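Local coordinates for single-stranded DNA-binding protein (Thermoanaerobacter tengcongensis, PDB 4GS3), which probably binds single-stranded DNA through the N-terminal oligonucleotide/oligosaccharide-binding (OB) domain of a longer primosomal PriB protein, the part modelled here, at residues Thr22-Ser27 with Phe36-Glu41; Pro53-Asn58 with Thr96-Asp101; Met64-Gly69 with Arg100-Val105. All coordinates share one frame; numbering follows the deposited sequence.

Interaction 1 of 3, residues Thr22-Ser27 with Phe36-Glu41; sequences TPLEFS and FNFILE
L24 forks between two phenylalanines of 36-41. Its CD1 sits 3.5 Å from CD1 of F38, the two side chains side by side and pointing the same way, while CD2 of L24 comes to 3.9 Å from CB of F36, whose side chain it crosses at about a right angle. The F26 ring turns its edge to the face of F36 in a T-shaped stack, centroids 5.9 Å apart and planes at 76°. F26 reaches it with CG anti to its backbone N (chi1 175°), and CD2 of F36 lies against the F26 backbone.

Between these side chains the backbones pair antiparallel: E25 and N37 form a hydrogen-bonded pair, E25 N to N37 O and N37 N to E25 O both at 2.9 Å. F26 with F36 is the non-hydrogen-bonded pair. Where the strand pairing gives out, T22 takes over with its hydroxyl, OG1 accepting from I39 N at 3.0 Å; a weak bond from T22 N to I39 O accompanies it. At the polar edge, a water accepts from N37 ND2 (2.9 Å) and donates to F26 O, while N37 OD1 is hydrogen-bonded to T55.

Strands 25-30 and 33-43 form a hairpin on the OB barrel. On its other side 33-43 pairs with strand 49-57, F38 packs inward on V20, I54 and I74, and L24 meets F61 and L66 of the connection between strands 49-57 and 71-82.

Interaction 2 of 3, residues Pro53-Asn58 with Thr96-Asp101; sequences PITISN and TVFARD
T55 and T96 meet through their hydroxyls, T96 OG1 donating to T55 OG1 over 2.7 Å. The two side chains cross at about a right angle, and T55 OG1, set beside its backbone N (chi1 -62°), is also hydrogen-bonded to N37 OD1 of strand 33-43. That buried hydroxyl is therefore held from two strands, and a valine here would probably leave T96 OG1 and the N37 amide each without this polar mate.

Three backbone bonds tie the segments in parallel register: V97 N to P53 O (2.8 Å), T55 N to V97 O (2.9 Å) and A99 N to T55 O (2.9 Å). The last is nearly straight at 177°, whereas T55 N approaches V97 O from above the carbonyl plane. A water then takes over, accepting from S57 N and donating to A99 O.

I54 CD1 and V97 CB touch at 3.9 Å, side by side, and I56 CD1 reaches A99 CB at 4.0 Å; on the other face T55 CG2 meets F98 CD1 at 3.9 Å, and R79 makes a cation-pi contact with that ring.

A parallel pairing of strands 49-57 and 93-105, in an otherwise antiparallel sheet, is the one that closes the barrel in the OB fold.

Interaction 3 of 3, residues Met64-Gly69 with Arg100-Val105; sequences MNLEVG and RDISVV
M64 reaches across to strand 93-105, its CB and CG on V104, its SD on I102 and its CE at the S103 backbone. Its CG stands between the backbone N and the carbonyl carbon (chi1 74°), and with bends at chi2 and chi3 the chain brings SD to I102 and CE to the strand backbone. The sulfur SD rests 3.8 Å from I102 CG2, crossing that side chain at a slant. The terminal methyl CE lies 3.8 Å from both I102 O and V104 N, and comes close to the CA of S103 as well.

V104 answers with a single branch. Its CG2 receives M64 CG at 3.8 Å, the two side chains sliding past each other in opposite directions. The same methyl also meets L66 CD2 at 3.9 Å and the carbonyl oxygen of N65, so one V104 methyl is in touch with three consecutive residues of the loop.

I102 divides its contacts between the same two loop side chains. While CG2 faces the sulfur, I102 CG1 stands anti to the backbone N (chi1 -170°), which carries CD1 off from CG2 to meet L66 CD1 tip to tip at 4.1 Å. The contact between the segments is purely van der Waals. Within the loop, an Asx turn shapes the chain after M64: N65 OD1 accepts from E67 N at 3.0 Å, the donor lying above the amide plane.

Segment 64-69 belongs to the connection between strands 49-57 and 71-82. L66 reaches from it to L24, F61 and V72, while strand 93-105 pairs with 71-82, I102 packing on I74, and V104 touches T70 of the loop.

All three contacts belong to one curled OB barrel. Interactions 1 and 2 have centres about 9 Å apart and are joined through the neighbouring strands 33-43 and 49-57: besides the N37-T55 side-chain bond, F36 O lies 2.8 Å from I56 N, a backbone hydrogen bond. Interactions 2 and 3 share R100 and D101, where strand 93-105 turns a corner and makes a classic bulge opposite E75; I56 CD1 also touches I102 CG2 at 3.8 Å. Interaction 3 meets interaction 1 through its loop, with L24 CD1 3.7 Å from L66 O and V68 CG2 packed against P23 N.

Interaction 1 of 3, residues Thr22-Ser27 with Phe36-Glu41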
loop_
_atom_site.group_PDB
_atom_site.type_symbol
_atom_site.label_atom_id
_atom_site.label_comp_id
_atom_site.label_asym_id
_atom_site.label_seq_id
_atom_site.Cartn_x
_atom_site.Cartn_y
_atom_site.Cartn_z
ATOM N N THR A 22 2.848 -5.154 7.788
ATOM C CA THR A 22 2.004 -6.319 7.937
ATOM C C THR A 22 1.880 -6.957 6.539
ATOM O O THR A 22 2.045 -6.287 5.533
ATOM C CB THR A 22 0.626 -5.967 8.491
ATOM O OG1 THR A 22 -0.108 -5.216 7.500
ATOM C CG2 THR A 22 0.688 -5.198 9.796
ATOM N N PRO A 23 1.627 -8.266 6.472
ATOM C CA PRO A 23 1.652 -8.936 5.165
ATOM C C PRO A 23 0.447 -8.567 4.289
ATOM O O PRO A 23 -0.620 -8.212 4.748
ATOM C CB PRO A 23 1.631 -10.397 5.483
ATOM C CG PRO A 23 1.037 -10.451 6.834
ATOM C CD PRO A 23 1.439 -9.238 7.570
ATOM N N LEU A 24 0.634 -8.771 3.006
ATOM C CA LEU A 24 -0.498 -8.603 2.085
ATOM C C LEU A 24 -1.585 -9.597 2.449
ATOM O O LEU A 24 -1.393 -10.805 2.535
ATOM C CB LEU A 24 -0.067 -8.755 0.633
ATOM C CG LEU A 24 0.349 -7.423 -0.047
ATOM C CD1 LEU A 24 1.617 -6.936 0.634
ATOM C CD2 LEU A 24 0.474 -7.650 -1.533
ATOM N N GLU A 25 -2.784 -9.086 2.683
ATOM C CA GLU A 25 -3.910 -9.909 3.101
ATOM C C GLU A 25 -4.943 -9.747 2.027
ATOM O O GLU A 25 -5.304 -8.619 1.664
ATOM C CB GLU A 25 -4.384 -9.477 4.487
ATOM C CG GLU A 25 -3.348 -9.842 5.563
ATOM C CD GLU A 25 -3.511 -9.611 7.046
ATOM O OE1 GLU A 25 -4.677 -9.190 7.362
ATOM O OE2 GLU A 25 -2.592 -9.837 7.958
ATOM N N PHE A 26 -5.415 -10.827 1.506
ATOM C CA PHE A 26 -6.438 -10.790 0.476
ATOM C C PHE A 26 -7.635 -10.074 1.025
ATOM O O PHE A 26 -8.098 -10.396 2.124
ATOM C CB PHE A 26 -6.711 -12.261 0.084
ATOM C CG PHE A 26 -7.855 -12.327 -0.895
ATOM C CD1 PHE A 26 -7.642 -11.998 -2.233
ATOM C CD2 PHE A 26 -9.110 -12.684 -0.490
ATOM C CE1 PHE A 26 -8.682 -12.059 -3.115
ATOM C CE2 PHE A 26 -10.153 -12.772 -1.404
ATOM C CZ PHE A 26 -9.958 -12.467 -2.733
ATOM N N SER A 27 -8.156 -9.100 0.280
ATOM C CA SER A 27 -9.430 -8.553 0.741
ATOM C C SER A 27 -10.551 -9.232 -0.048
ATOM O O SER A 27 -11.350 -9.990 0.499
ATOM C CB SER A 27 -9.532 -7.051 0.544
ATOM O OG SER A 27 -9.135 -6.663 -0.750
ATOM N N PHE A 36 -5.427 -6.737 -2.373
ATOM C CA PHE A 36 -4.779 -7.020 -1.115
ATOM C C PHE A 36 -4.625 -5.723 -0.305
ATOM O O PHE A 36 -4.400 -4.664 -0.889
ATOM C CB PHE A 36 -3.410 -7.587 -1.343
ATOM C CG PHE A 36 -3.449 -8.911 -2.081
ATOM C CD1 PHE A 36 -3.573 -8.909 -3.463
ATOM C CD2 PHE A 36 -3.406 -10.078 -1.405
ATOM C CE1 PHE A 36 -3.639 -10.092 -4.149
ATOM C CE2 PHE A 36 -3.430 -11.295 -2.104
ATOM C CZ PHE A 36 -3.554 -11.286 -3.460
ATOM N N ASN A 37 -4.719 -5.841 0.987
ATOM C CA ASN A 37 -4.450 -4.754 1.902
ATOM C C ASN A 37 -3.194 -5.055 2.700
ATOM O O ASN A 37 -2.926 -6.217 3.025
ATOM C CB ASN A 37 -5.606 -4.669 2.926
ATOM C CG ASN A 37 -6.920 -4.235 2.348
ATOM O OD1 ASN A 37 -7.019 -3.330 1.527
ATOM N ND2 ASN A 37 -7.979 -4.874 2.802
ATOM N N PHE A 38 -2.435 -4.024 3.074
ATOM C CA PHE A 38 -1.314 -4.189 3.969
ATOM C C PHE A 38 -1.036 -2.843 4.635
ATOM O O PHE A 38 -1.476 -1.806 4.158
ATOM C CB PHE A 38 -0.073 -4.734 3.279
ATOM C CG PHE A 38 0.571 -3.845 2.273
ATOM C CD1 PHE A 38 0.125 -3.795 0.965
ATOM C CD2 PHE A 38 1.651 -3.057 2.619
ATOM C CE1 PHE A 38 0.746 -3.027 0.014
ATOM C CE2 PHE A 38 2.286 -2.276 1.671
ATOM C CZ PHE A 38 1.831 -2.282 0.368
ATOM N N ILE A 39 -0.242 -2.864 5.705
ATOM C CA ILE A 39 0.192 -1.656 6.371
ATOM C C ILE A 39 1.632 -1.346 6.024
ATOM O O ILE A 39 2.485 -2.238 6.030
ATOM C CB ILE A 39 0.058 -1.845 7.900
ATOM C CG1 ILE A 39 -1.395 -2.166 8.284
ATOM C CG2 ILE A 39 0.605 -0.630 8.665
ATOM C CD1 ILE A 39 -2.418 -1.165 7.827
ATOM N N LEU A 40 1.888 -0.078 5.724
ATOM C CA LEU A 40 3.218 0.436 5.435
ATOM C C LEU A 40 3.700 1.235 6.634
ATOM O O LEU A 40 2.978 2.122 7.112
ATOM C CB LEU A 40 3.161 1.322 4.174
ATOM C CG LEU A 40 4.516 1.680 3.573
ATOM C CD1 LEU A 40 5.094 0.492 2.840
ATOM C CD2 LEU A 40 4.378 2.899 2.668
ATOM N N GLU A 41 4.923 0.973 7.098
ATOM C CA GLU A 41 5.559 1.771 8.138
ATOM C C GLU A 41 6.403 2.846 7.489
ATOM O O GLU A 41 7.337 2.535 6.725
ATOM C CB GLU A 41 6.430 0.871 9.026
ATOM C CG GLU A 41 7.150 1.574 10.137
ATOM C CD GLU A 41 8.082 0.636 10.886
ATOM O OE1 GLU A 41 9.025 0.167 10.212
ATOM O OE2 GLU A 41 7.836 0.400 12.080
HETATM O O HOH W 1 -7.734 -7.652 3.634
#

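Interaction 2 of 3, residues Pro53-Asn58 with Thr96-Asp101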
loop_
_atom_site.group_PDB
_atom_site.type_symbol
_atom_site.label_atom_id
_atom_site.label_comp_id
_atom_site.label_asym_id
_atom_site.label_seq_id
_atom_site.Cartn_x
_atom_site.Cartn_y
_atom_site.Cartn_z
ATOM N N PRO A 53 -2.427 2.550 5.787
ATOM C CA PRO A 53 -3.113 1.475 5.040
ATOM C C PRO A 53 -2.936 1.620 3.548
ATOM O O PRO A 53 -3.146 2.697 2.976
ATOM C CB PRO A 53 -4.562 1.720 5.414
ATOM C CG PRO A 53 -4.653 3.231 5.556
ATOM C CD PRO A 53 -3.358 3.598 6.212
ATOM N N ILE A 54 -2.549 0.520 2.912
ATOM C CA ILE A 54 -2.386 0.442 1.482
ATOM C C ILE A 54 -3.335 -0.643 0.927
ATOM O O ILE A 54 -3.500 -1.692 1.547
ATOM C CB ILE A 54 -0.941 0.082 1.077
ATOM C CG1 ILE A 54 0.119 0.857 1.870
ATOM C CG2 ILE A 54 -0.743 0.243 -0.409
ATOM C CD1 ILE A 54 0.085 2.361 1.745
ATOM N N THR A 55 -3.867 -0.403 -0.251
ATOM C CA THR A 55 -4.610 -1.390 -1.027
ATOM C C THR A 55 -3.969 -1.490 -2.382
ATOM O O THR A 55 -3.686 -0.453 -2.995
ATOM C CB THR A 55 -6.086 -1.029 -1.137
ATOM O OG1 THR A 55 -6.657 -1.016 0.179
ATOM C CG2 THR A 55 -6.854 -1.984 -2.065
ATOM N N ILE A 56 -3.739 -2.704 -2.846
ATOM C CA ILE A 56 -3.100 -2.891 -4.110
ATOM C C ILE A 56 -3.696 -4.064 -4.852
ATOM O O ILE A 56 -4.003 -5.122 -4.291
ATOM C CB ILE A 56 -1.586 -3.071 -3.865
ATOM C CG1 ILE A 56 -0.829 -3.045 -5.182
ATOM C CG2 ILE A 56 -1.248 -4.331 -3.051
ATOM C CD1 ILE A 56 0.651 -2.664 -4.987
ATOM N N SER A 57 -3.833 -3.874 -6.164
ATOM C CA SER A 57 -4.226 -4.914 -7.094
ATOM C C SER A 57 -3.053 -5.835 -7.390
ATOM O O SER A 57 -1.932 -5.385 -7.533
ATOM C CB SER A 57 -4.621 -4.302 -8.417
ATOM O OG SER A 57 -4.845 -5.332 -9.362
ATOM N N ASN A 58 -3.332 -7.120 -7.539
ATOM C CA ASN A 58 -2.195 -7.969 -7.912
ATOM C C ASN A 58 -1.771 -7.702 -9.349
ATOM O O ASN A 58 -0.676 -8.134 -9.647
ATOM C CB ASN A 58 -2.395 -9.451 -7.707
ATOM C CG ASN A 58 -3.408 -10.069 -8.613
ATOM O OD1 ASN A 58 -4.225 -9.355 -9.176
ATOM N ND2 ASN A 58 -3.375 -11.366 -8.740
ATOM N N THR A 96 -7.960 4.092 2.760
ATOM C CA THR A 96 -6.798 3.394 2.246
ATOM C C THR A 96 -6.080 4.240 1.241
ATOM O O THR A 96 -6.715 5.068 0.554
ATOM C CB THR A 96 -7.228 2.008 1.666
ATOM O OG1 THR A 96 -6.017 1.236 1.572
ATOM C CG2 THR A 96 -7.928 2.138 0.326
ATOM N N VAL A 97 -4.794 3.995 1.077
ATOM C CA VAL A 97 -4.031 4.523 -0.038
ATOM C C VAL A 97 -4.149 3.468 -1.122
ATOM O O VAL A 97 -3.554 2.385 -1.017
ATOM C CB VAL A 97 -2.598 4.818 0.343
ATOM C CG1 VAL A 97 -1.846 5.327 -0.912
ATOM C CG2 VAL A 97 -2.493 5.804 1.488
ATOM N N PHE A 98 -4.891 3.775 -2.169
ATOM C CA PHE A 98 -5.117 2.880 -3.278
ATOM C C PHE A 98 -3.972 3.078 -4.250
ATOM O O PHE A 98 -3.837 4.115 -4.893
ATOM C CB PHE A 98 -6.468 3.178 -3.923
ATOM C CG PHE A 98 -6.910 2.151 -4.917
ATOM C CD1 PHE A 98 -7.572 1.007 -4.500
ATOM C CD2 PHE A 98 -6.702 2.335 -6.245
ATOM C CE1 PHE A 98 -8.022 0.077 -5.393
ATOM C CE2 PHE A 98 -7.136 1.392 -7.177
ATOM C CZ PHE A 98 -7.789 0.253 -6.740
ATOM N N ALA A 99 -3.095 2.054 -4.358
ATOM C CA ALA A 99 -1.869 2.200 -5.081
ATOM C C ALA A 99 -2.125 2.279 -6.582
ATOM O O ALA A 99 -2.900 1.536 -7.135
ATOM C CB ALA A 99 -0.933 1.021 -4.765
ATOM N N ARG A 100 -1.405 3.211 -7.197
ATOM C CA ARG A 100 -1.326 3.307 -8.654
ATOM C C ARG A 100 0.036 2.859 -9.148
ATOM O O ARG A 100 0.127 2.405 -10.310
ATOM C CB ARG A 100 -1.628 4.755 -9.086
ATOM C CG ARG A 100 -3.097 5.001 -8.895
ATOM C CD ARG A 100 -3.426 6.347 -9.507
ATOM N NE ARG A 100 -2.982 7.497 -8.641
ATOM C CZ ARG A 100 -3.734 8.525 -8.259
ATOM N NH1 ARG A 100 -3.233 9.493 -7.516
ATOM N NH2 ARG A 100 -5.006 8.633 -8.620
ATOM N N ASP A 101 1.094 3.012 -8.379
ATOM C CA ASP A 101 2.428 2.653 -8.776
ATOM C C ASP A 101 3.155 2.198 -7.553
ATOM O O ASP A 101 2.970 2.743 -6.452
ATOM C CB ASP A 101 3.190 3.831 -9.418
ATOM C CG ASP A 101 4.537 3.249 -9.885
ATOM O OD1 ASP A 101 4.597 2.223 -10.573
ATOM O OD2 ASP A 101 5.598 3.768 -9.542
HETATM O O HOH W 2 -4.104 -0.982 -6.875
#

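Interaction 3 of 3, residues Met64-Gly69 with Arg100-Val105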
loop_
_atom_site.group_PDB
_atom_site.type_symbol
_atom_site.label_atom_id
_atom_site.label_comp_id
_atom_site.label_asym_id
_atom_site.label_seq_id
_atom_site.Cartn_x
_atom_site.Cartn_y
_atom_site.Cartn_z
ATOM N N MET A 64 7.048 -8.576 -8.473
ATOM C CA MET A 64 7.801 -8.296 -7.247
ATOM C C MET A 64 7.194 -9.065 -6.088
ATOM O O MET A 64 6.066 -9.547 -6.060
ATOM C CB MET A 64 7.864 -6.810 -7.003
ATOM C CG MET A 64 6.689 -6.011 -6.507
ATOM S SD MET A 64 6.148 -4.618 -7.556
ATOM C CE MET A 64 7.666 -3.756 -7.843
ATOM N N ASN A 65 8.045 -9.137 -5.079
ATOM C CA ASN A 65 7.685 -9.768 -3.816
ATOM C C ASN A 65 7.481 -8.591 -2.877
ATOM O O ASN A 65 8.328 -7.667 -2.818
ATOM C CB ASN A 65 8.741 -10.819 -3.419
ATOM C CG ASN A 65 8.828 -11.001 -1.909
ATOM O OD1 ASN A 65 9.196 -10.092 -1.145
ATOM N ND2 ASN A 65 8.487 -12.227 -1.516
ATOM N N LEU A 66 6.348 -8.629 -2.180
ATOM C CA LEU A 66 6.071 -7.722 -1.082
ATOM C C LEU A 66 5.989 -8.419 0.289
ATOM O O LEU A 66 5.062 -8.144 1.070
ATOM C CB LEU A 66 4.785 -6.963 -1.439
ATOM C CG LEU A 66 4.881 -6.163 -2.749
ATOM C CD1 LEU A 66 3.491 -5.548 -3.013
ATOM C CD2 LEU A 66 5.978 -5.123 -2.708
ATOM N N GLU A 67 6.985 -9.194 0.654
ATOM C CA GLU A 67 7.058 -9.766 1.986
ATOM C C GLU A 67 7.273 -8.654 3.040
ATOM O O GLU A 67 7.807 -7.573 2.754
ATOM C CB GLU A 67 8.120 -10.822 2.138
ATOM C CG GLU A 67 7.595 -12.286 2.020
ATOM C CD GLU A 67 8.517 -13.361 2.542
ATOM O OE1 GLU A 67 8.361 -14.604 2.413
ATOM O OE2 GLU A 67 9.540 -12.931 3.167
ATOM N N VAL A 68 6.888 -8.912 4.252
ATOM C CA VAL A 68 7.170 -8.021 5.390
ATOM C C VAL A 68 8.627 -7.656 5.411
ATOM O O VAL A 68 9.466 -8.566 5.228
ATOM C CB VAL A 68 6.693 -8.614 6.708
ATOM C CG1 VAL A 68 7.217 -7.782 7.859
ATOM C CG2 VAL A 68 5.180 -8.692 6.675
ATOM N N GLY A 69 8.947 -6.357 5.545
ATOM C CA GLY A 69 10.261 -5.835 5.543
ATOM C C GLY A 69 10.709 -5.266 4.208
ATOM O O GLY A 69 11.688 -4.575 4.163
ATOM N N ARG A 100 -1.405 3.211 -7.197
ATOM C CA ARG A 100 -1.326 3.307 -8.654
ATOM C C ARG A 100 0.036 2.859 -9.148
ATOM O O ARG A 100 0.127 2.405 -10.310
ATOM C CB ARG A 100 -1.628 4.755 -9.086
ATOM C CG ARG A 100 -3.097 5.001 -8.895
ATOM C CD ARG A 100 -3.426 6.347 -9.507
ATOM N NE ARG A 100 -2.982 7.497 -8.641
ATOM C CZ ARG A 100 -3.734 8.525 -8.259
ATOM N NH1 ARG A 100 -3.233 9.493 -7.516
ATOM N NH2 ARG A 100 -5.006 8.633 -8.620
ATOM N N ASP A 101 1.094 3.012 -8.379
ATOM C CA ASP A 101 2.428 2.653 -8.776
ATOM C C ASP A 101 3.155 2.198 -7.553
ATOM O O ASP A 101 2.970 2.743 -6.452
ATOM C CB ASP A 101 3.190 3.831 -9.418
ATOM C CG ASP A 101 4.537 3.249 -9.885
ATOM O OD1 ASP A 101 4.597 2.223 -10.573
ATOM O OD2 ASP A 101 5.598 3.768 -9.542
ATOM N N ILE A 102 3.964 1.148 -7.716
ATOM C CA ILE A 102 4.778 0.650 -6.627
ATOM C C ILE A 102 6.137 0.258 -7.217
ATOM O O ILE A 102 6.186 -0.327 -8.315
ATOM C CB ILE A 102 4.128 -0.483 -5.846
ATOM C CG1 ILE A 102 4.886 -0.841 -4.526
ATOM C CG2 ILE A 102 3.920 -1.715 -6.706
ATOM C CD1 ILE A 102 4.014 -1.551 -3.491
ATOM N N SER A 103 7.187 0.580 -6.504
ATOM C CA SER A 103 8.519 0.153 -6.864
ATOM C C SER A 103 9.218 -0.342 -5.597
ATOM O O SER A 103 9.274 0.344 -4.584
ATOM C CB SER A 103 9.311 1.314 -7.439
ATOM O OG SER A 103 8.792 1.815 -8.618
ATOM N N VAL A 104 9.809 -1.517 -5.676
ATOM C CA VAL A 104 10.628 -2.074 -4.600
ATOM C C VAL A 104 11.994 -1.437 -4.728
ATOM O O VAL A 104 12.572 -1.370 -5.803
ATOM C CB VAL A 104 10.693 -3.602 -4.645
ATOM C CG1 VAL A 104 11.587 -4.139 -3.539
ATOM C CG2 VAL A 104 9.302 -4.249 -4.462
ATOM N N VAL A 105 12.543 -0.984 -3.590
ATOM C CA VAL A 105 13.833 -0.324 -3.544
ATOM C C VAL A 105 14.718 -0.996 -2.499
ATOM O O VAL A 105 14.231 -1.610 -1.548
ATOM C CB VAL A 105 13.686 1.181 -3.283
ATOM C CG1 VAL A 105 12.912 1.828 -4.410
ATOM C CG2 VAL A 105 13.074 1.473 -1.932
#